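Long-range contact in alpha-toxin (PDB 2VK9), which belongs to the large clostridial toxins and carries an N-terminal catalytic domain of the GT-A glycosyltransferase class: residues R408-I416 with F452-L460. Residues are numbered along the deposited sequence; the frame is centred on the assembly and turned at random.
Sequences RYEILNSII and FYQQIIGYL
Leu412 sets its CD2 methyl over one face of the Tyr459 ring, 3.7 Å from the ring centroid and only 9° off the normal, a centred CH-pi contact. Ile416 CD1 reaches the same ring obliquely at CD2 of Tyr459. The Phe452 ring is met differently: Ile411 CG2, the carbonyl O of Arg408 and Tyr453 CD1 lie at its edge, near its plane, whereas the aliphatic CG of Arg408 approaches Phe452 CE1 obliquely at 3.7 Å. Phe452 CE2 in turn stands over one face of the Tyr453 ring, offset toward the rim, and Ile411 CG2 meets that ring obliquely, 3.7 Å from Tyr453 CE2. Both Phe452 and Tyr459 have chi1 near 180° (170° and 173°), which carries each ring out from its own backbone to touch helix 396-422. Between these two residues in the chain, Ile456 turns to the helix; its CG2 lies 3.5 Å from Ile415 CD1 and 3.7 Å from both Leu412 CD1 and Ile416 CG2. The contact thus joins the long helix 396-422 to the end of helix 447-453 and the chain that follows, in the catalytic domain of GT-A type, where helices are packed around the central sheet. Helix 247-259 supplies polar partners on one flank: Glu256 hydrogen-bonds the hydroxyls of Tyr409 and Tyr459, bridging the segments. At the other flank, the Arg408 guanidinium is held by Gln404 and the carbonyl of Phe473.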
ATOM      1  N   ARG A 408      -7.926 -11.619   1.247  1.00 33.02           N
ATOM      2  CA  ARG A 408      -6.884 -11.984   0.300  1.00 32.98           C
ATOM      3  C   ARG A 408      -5.822 -12.885   0.902  1.00 33.28           C
ATOM      4  O   ARG A 408      -5.299 -13.762   0.218  1.00 33.58           O
ATOM      5  CB  ARG A 408      -6.243 -10.737  -0.285  1.00 32.74           C
ATOM      6  CG  ARG A 408      -7.147 -10.060  -1.259  1.00 32.36           C
ATOM      7  CD  ARG A 408      -6.817  -8.624  -1.401  1.00 32.39           C
ATOM      8  NE  ARG A 408      -7.866  -7.947  -2.149  1.00 32.88           N
ATOM      9  CZ  ARG A 408      -7.756  -7.548  -3.409  1.00 32.56           C
ATOM     10  NH1 ARG A 408      -6.622  -7.736  -4.081  1.00 31.87           N
ATOM     11  NH2 ARG A 408      -8.783  -6.947  -3.988  1.00 32.41           N
ATOM     12  N   TYR A 409      -5.512 -12.670   2.176  1.00 33.52           N
ATOM     13  CA  TYR A 409      -4.512 -13.478   2.855  1.00 33.82           C
ATOM     14  C   TYR A 409      -5.035 -14.865   3.179  1.00 34.50           C
ATOM     15  O   TYR A 409      -4.307 -15.842   3.029  1.00 34.39           O
ATOM     16  CB  TYR A 409      -3.953 -12.771   4.101  1.00 33.65           C
ATOM     17  CG  TYR A 409      -2.656 -12.039   3.820  1.00 32.83           C
ATOM     18  CD1 TYR A 409      -1.425 -12.701   3.910  1.00 31.95           C
ATOM     19  CD2 TYR A 409      -2.657 -10.694   3.429  1.00 31.81           C
ATOM     20  CE1 TYR A 409      -0.228 -12.044   3.629  1.00 30.61           C
ATOM     21  CE2 TYR A 409      -1.468 -10.028   3.149  1.00 31.47           C
ATOM     22  CZ  TYR A 409      -0.259 -10.713   3.254  1.00 30.98           C
ATOM     23  OH  TYR A 409       0.913 -10.060   2.983  1.00 30.37           O
ATOM     24  N   GLU A 410      -6.297 -14.954   3.602  1.00 35.51           N
ATOM     25  CA  GLU A 410      -6.900 -16.251   3.922  1.00 36.64           C
ATOM     26  C   GLU A 410      -6.976 -17.159   2.696  1.00 36.75           C
ATOM     27  O   GLU A 410      -6.609 -18.331   2.768  1.00 36.66           O
ATOM     28  CB  GLU A 410      -8.267 -16.097   4.589  1.00 36.79           C
ATOM     29  CG  GLU A 410      -8.215 -15.662   6.067  1.00 40.07           C
ATOM     30  CD  GLU A 410      -7.132 -16.386   6.901  1.00 44.50           C
ATOM     31  OE1 GLU A 410      -7.330 -17.575   7.259  1.00 46.55           O
ATOM     32  OE2 GLU A 410      -6.083 -15.759   7.207  1.00 45.29           O
ATOM     33  N   ILE A 411      -7.420 -16.593   1.575  1.00 37.09           N
ATOM     34  CA  ILE A 411      -7.423 -17.286   0.290  1.00 37.56           C
ATOM     35  C   ILE A 411      -6.024 -17.815  -0.044  1.00 38.31           C
ATOM     36  O   ILE A 411      -5.868 -19.011  -0.326  1.00 38.73           O
ATOM     37  CB  ILE A 411      -7.984 -16.380  -0.844  1.00 37.50           C
ATOM     38  CG1 ILE A 411      -9.506 -16.223  -0.698  1.00 37.36           C
ATOM     39  CG2 ILE A 411      -7.646 -16.937  -2.227  1.00 36.94           C
ATOM     40  CD1 ILE A 411     -10.097 -15.035  -1.462  1.00 37.32           C
ATOM     41  N   LEU A 412      -5.017 -16.936   0.011  1.00 38.81           N
ATOM     42  CA  LEU A 412      -3.624 -17.299  -0.281  1.00 39.36           C
ATOM     43  C   LEU A 412      -3.087 -18.390   0.641  1.00 39.67           C
ATOM     44  O   LEU A 412      -2.553 -19.394   0.181  1.00 39.77           O
ATOM     45  CB  LEU A 412      -2.720 -16.065  -0.208  1.00 39.47           C
ATOM     46  CG  LEU A 412      -1.195 -16.256  -0.245  1.00 39.71           C
ATOM     47  CD1 LEU A 412      -0.683 -16.406  -1.664  1.00 39.41           C
ATOM     48  CD2 LEU A 412      -0.498 -15.087   0.436  1.00 39.41           C
ATOM     49  N   ASN A 413      -3.226 -18.190   1.942  1.00 40.19           N
ATOM     50  CA  ASN A 413      -2.738 -19.166   2.900  1.00 40.90           C
ATOM     51  C   ASN A 413      -3.485 -20.500   2.814  1.00 41.72           C
ATOM     52  O   ASN A 413      -2.904 -21.560   3.064  1.00 41.91           O
ATOM     53  CB  ASN A 413      -2.763 -18.595   4.326  1.00 40.62           C
ATOM     54  CG  ASN A 413      -1.695 -17.519   4.553  1.00 39.89           C
ATOM     55  OD1 ASN A 413      -0.732 -17.395   3.791  1.00 39.22           O
ATOM     56  ND2 ASN A 413      -1.865 -16.744   5.612  1.00 38.14           N
ATOM     57  N   SER A 414      -4.764 -20.449   2.439  1.00 42.62           N
ATOM     58  CA  SER A 414      -5.579 -21.661   2.333  1.00 43.42           C
ATOM     59  C   SER A 414      -5.079 -22.605   1.244  1.00 44.18           C
ATOM     60  O   SER A 414      -5.454 -23.773   1.224  1.00 44.45           O
ATOM     61  CB  SER A 414      -7.064 -21.338   2.117  1.00 43.33           C
ATOM     62  OG  SER A 414      -7.308 -20.866   0.800  1.00 42.99           O
ATOM     63  N   ILE A 415      -4.237 -22.112   0.338  1.00 45.15           N
ATOM     64  CA  ILE A 415      -3.689 -22.992  -0.691  1.00 46.24           C
ATOM     65  C   ILE A 415      -2.165 -23.150  -0.660  1.00 47.26           C
ATOM     66  O   ILE A 415      -1.656 -24.184  -1.090  1.00 47.54           O
ATOM     67  CB  ILE A 415      -4.233 -22.681  -2.114  1.00 46.10           C
ATOM     68  CG1 ILE A 415      -3.512 -21.501  -2.752  1.00 46.00           C
ATOM     69  CG2 ILE A 415      -5.752 -22.433  -2.078  1.00 46.48           C
ATOM     70  CD1 ILE A 415      -4.114 -21.106  -4.086  1.00 46.09           C
ATOM     71  N   ILE A 416      -1.433 -22.163  -0.147  1.00 48.46           N
ATOM     72  CA  ILE A 416       0.031 -22.297  -0.105  1.00 49.62           C
ATOM     73  C   ILE A 416       0.626 -22.851   1.197  1.00 50.66           C
ATOM     74  O   ILE A 416       1.684 -23.474   1.162  1.00 50.91           O
ATOM     75  CB  ILE A 416       0.787 -20.999  -0.486  1.00 49.48           C
ATOM     76  CG1 ILE A 416       0.530 -19.884   0.536  1.00 49.54           C
ATOM     77  CG2 ILE A 416       0.436 -20.573  -1.900  1.00 49.36           C
ATOM     78  CD1 ILE A 416       1.700 -18.955   0.749  1.00 48.48           C
ATOM     79  N   PHE A 452      -5.997 -11.761  -9.815  1.00 54.08           N
ATOM     80  CA  PHE A 452      -5.590 -12.004  -8.447  1.00 52.89           C
ATOM     81  C   PHE A 452      -5.136 -13.447  -8.233  1.00 52.65           C
ATOM     82  O   PHE A 452      -4.009 -13.673  -7.794  1.00 52.53           O
ATOM     83  CB  PHE A 452      -6.705 -11.644  -7.467  1.00 52.56           C
ATOM     84  CG  PHE A 452      -6.435 -12.098  -6.065  1.00 51.12           C
ATOM     85  CD1 PHE A 452      -5.578 -11.374  -5.242  1.00 49.92           C
ATOM     86  CD2 PHE A 452      -7.020 -13.262  -5.572  1.00 49.68           C
ATOM     87  CE1 PHE A 452      -5.321 -11.789  -3.944  1.00 49.32           C
ATOM     88  CE2 PHE A 452      -6.769 -13.691  -4.277  1.00 49.48           C
ATOM     89  CZ  PHE A 452      -5.917 -12.951  -3.457  1.00 49.36           C
ATOM     90  N   TYR A 453      -6.004 -14.414  -8.541  1.00 52.09           N
ATOM     91  CA  TYR A 453      -5.675 -15.827  -8.329  1.00 51.52           C
ATOM     92  C   TYR A 453      -4.430 -16.281  -9.091  1.00 51.57           C
ATOM     93  O   TYR A 453      -3.696 -17.165  -8.636  1.00 51.46           O
ATOM     94  CB  TYR A 453      -6.864 -16.721  -8.650  1.00 51.33           C
ATOM     95  CG  TYR A 453      -7.882 -16.806  -7.537  1.00 50.37           C
ATOM     96  CD1 TYR A 453      -8.860 -15.828  -7.386  1.00 49.77           C
ATOM     97  CD2 TYR A 453      -7.871 -17.869  -6.637  1.00 49.44           C
ATOM     98  CE1 TYR A 453      -9.802 -15.909  -6.363  1.00 49.60           C
ATOM     99  CE2 TYR A 453      -8.807 -17.957  -5.614  1.00 49.20           C
ATOM    100  CZ  TYR A 453      -9.768 -16.975  -5.484  1.00 49.26           C
ATOM    101  OH  TYR A 453     -10.701 -17.056  -4.479  1.00 49.67           O
ATOM    102  N   GLN A 454      -4.188 -15.657 -10.240  1.00 51.48           N
ATOM    103  CA  GLN A 454      -2.969 -15.890 -11.003  1.00 51.74           C
ATOM    104  C   GLN A 454      -1.674 -15.454 -10.282  1.00 51.45           C
ATOM    105  O   GLN A 454      -0.572 -15.847 -10.690  1.00 51.89           O
ATOM    106  CB  GLN A 454      -3.079 -15.237 -12.384  1.00 51.68           C
ATOM    107  CG  GLN A 454      -3.933 -16.041 -13.373  1.00 52.46           C
ATOM    108  CD  GLN A 454      -4.346 -15.244 -14.617  1.00 52.28           C
ATOM    109  OE1 GLN A 454      -3.587 -14.423 -15.135  1.00 52.59           O
ATOM    110  NE2 GLN A 454      -5.556 -15.500 -15.102  1.00 52.69           N
ATOM    111  N   GLN A 455      -1.803 -14.665  -9.212  1.00 50.99           N
ATOM    112  CA  GLN A 455      -0.636 -14.157  -8.470  1.00 50.52           C
ATOM    113  C   GLN A 455      -0.102 -15.090  -7.396  1.00 50.11           C
ATOM    114  O   GLN A 455       1.084 -15.046  -7.063  1.00 50.10           O
ATOM    115  CB  GLN A 455      -0.938 -12.799  -7.844  1.00 50.38           C
ATOM    116  CG  GLN A 455      -0.078 -11.689  -8.377  1.00 50.68           C
ATOM    117  CD  GLN A 455      -0.067 -11.633  -9.881  1.00 51.24           C
ATOM    118  OE1 GLN A 455      -1.095 -11.826 -10.532  1.00 52.86           O
ATOM    119  NE2 GLN A 455       1.097 -11.364 -10.449  1.00 51.49           N
ATOM    120  N   ILE A 456      -0.986 -15.925  -6.865  1.00 49.59           N
ATOM    121  CA  ILE A 456      -0.673 -16.835  -5.776  1.00 49.40           C
ATOM    122  C   ILE A 456       0.579 -17.693  -6.019  1.00 49.65           C
ATOM    123  O   ILE A 456       1.405 -17.846  -5.115  1.00 49.74           O
ATOM    124  CB  ILE A 456      -1.886 -17.728  -5.465  1.00 49.37           C
ATOM    125  CG1 ILE A 456      -3.074 -16.871  -5.009  1.00 49.11           C
ATOM    126  CG2 ILE A 456      -1.533 -18.768  -4.422  1.00 49.26           C
ATOM    127  CD1 ILE A 456      -4.431 -17.550  -5.156  1.00 48.19           C
ATOM    128  N   ILE A 457       0.720 -18.241  -7.228  1.00 49.86           N
ATOM    129  CA  ILE A 457       1.879 -19.092  -7.567  1.00 50.00           C
ATOM    130  C   ILE A 457       3.231 -18.385  -7.400  1.00 49.62           C
ATOM    131  O   ILE A 457       4.172 -18.965  -6.855  1.00 49.81           O
ATOM    132  CB  ILE A 457       1.797 -19.740  -8.998  1.00 50.09           C
ATOM    133  CG1 ILE A 457       1.548 -18.681 -10.095  1.00 50.77           C
ATOM    134  CG2 ILE A 457       0.750 -20.858  -9.030  1.00 49.94           C
ATOM    135  CD1 ILE A 457       2.360 -18.930 -11.413  1.00 50.48           C
ATOM    136  N   GLY A 458       3.315 -17.138  -7.861  1.00 49.19           N
ATOM    137  CA  GLY A 458       4.554 -16.374  -7.790  1.00 48.60           C
ATOM    138  C   GLY A 458       4.741 -15.577  -6.508  1.00 48.23           C
ATOM    139  O   GLY A 458       5.571 -14.671  -6.464  1.00 48.34           O
ATOM    140  N   TYR A 459       3.985 -15.910  -5.463  1.00 47.70           N
ATOM    141  CA  TYR A 459       4.079 -15.203  -4.183  1.00 47.28           C
ATOM    142  C   TYR A 459       5.449 -15.360  -3.498  1.00 47.26           C
ATOM    143  O   TYR A 459       6.132 -14.366  -3.253  1.00 47.10           O
ATOM    144  CB  TYR A 459       2.934 -15.633  -3.256  1.00 47.20           C
ATOM    145  CG  TYR A 459       3.004 -15.106  -1.837  1.00 46.21           C
ATOM    146  CD1 TYR A 459       2.757 -13.757  -1.547  1.00 45.35           C
ATOM    147  CD2 TYR A 459       3.287 -15.966  -0.779  1.00 45.66           C
ATOM    148  CE1 TYR A 459       2.815 -13.276  -0.229  1.00 44.55           C
ATOM    149  CE2 TYR A 459       3.344 -15.501   0.536  1.00 45.17           C
ATOM    150  CZ  TYR A 459       3.111 -14.160   0.805  1.00 44.45           C
ATOM    151  OH  TYR A 459       3.173 -13.725   2.111  1.00 43.24           O
ATOM    152  N   LEU A 460       5.848 -16.602  -3.215  1.00 47.27           N
ATOM    153  CA  LEU A 460       7.114 -16.886  -2.534  1.00 47.21           C
ATOM    154  C   LEU A 460       8.323 -16.319  -3.235  1.00 47.47           C
ATOM    155  O   LEU A 460       9.324 -16.031  -2.593  1.00 47.68           O
ATOM    156  CB  LEU A 460       7.337 -18.382  -2.364  1.00 46.96           C
ATOM    157  CG  LEU A 460       6.641 -19.151  -1.248  1.00 46.70           C
ATOM    158  CD1 LEU A 460       7.365 -20.462  -1.081  1.00 46.18           C
ATOM    159  CD2 LEU A 460       6.630 -18.394   0.064  1.00 46.33           C
TER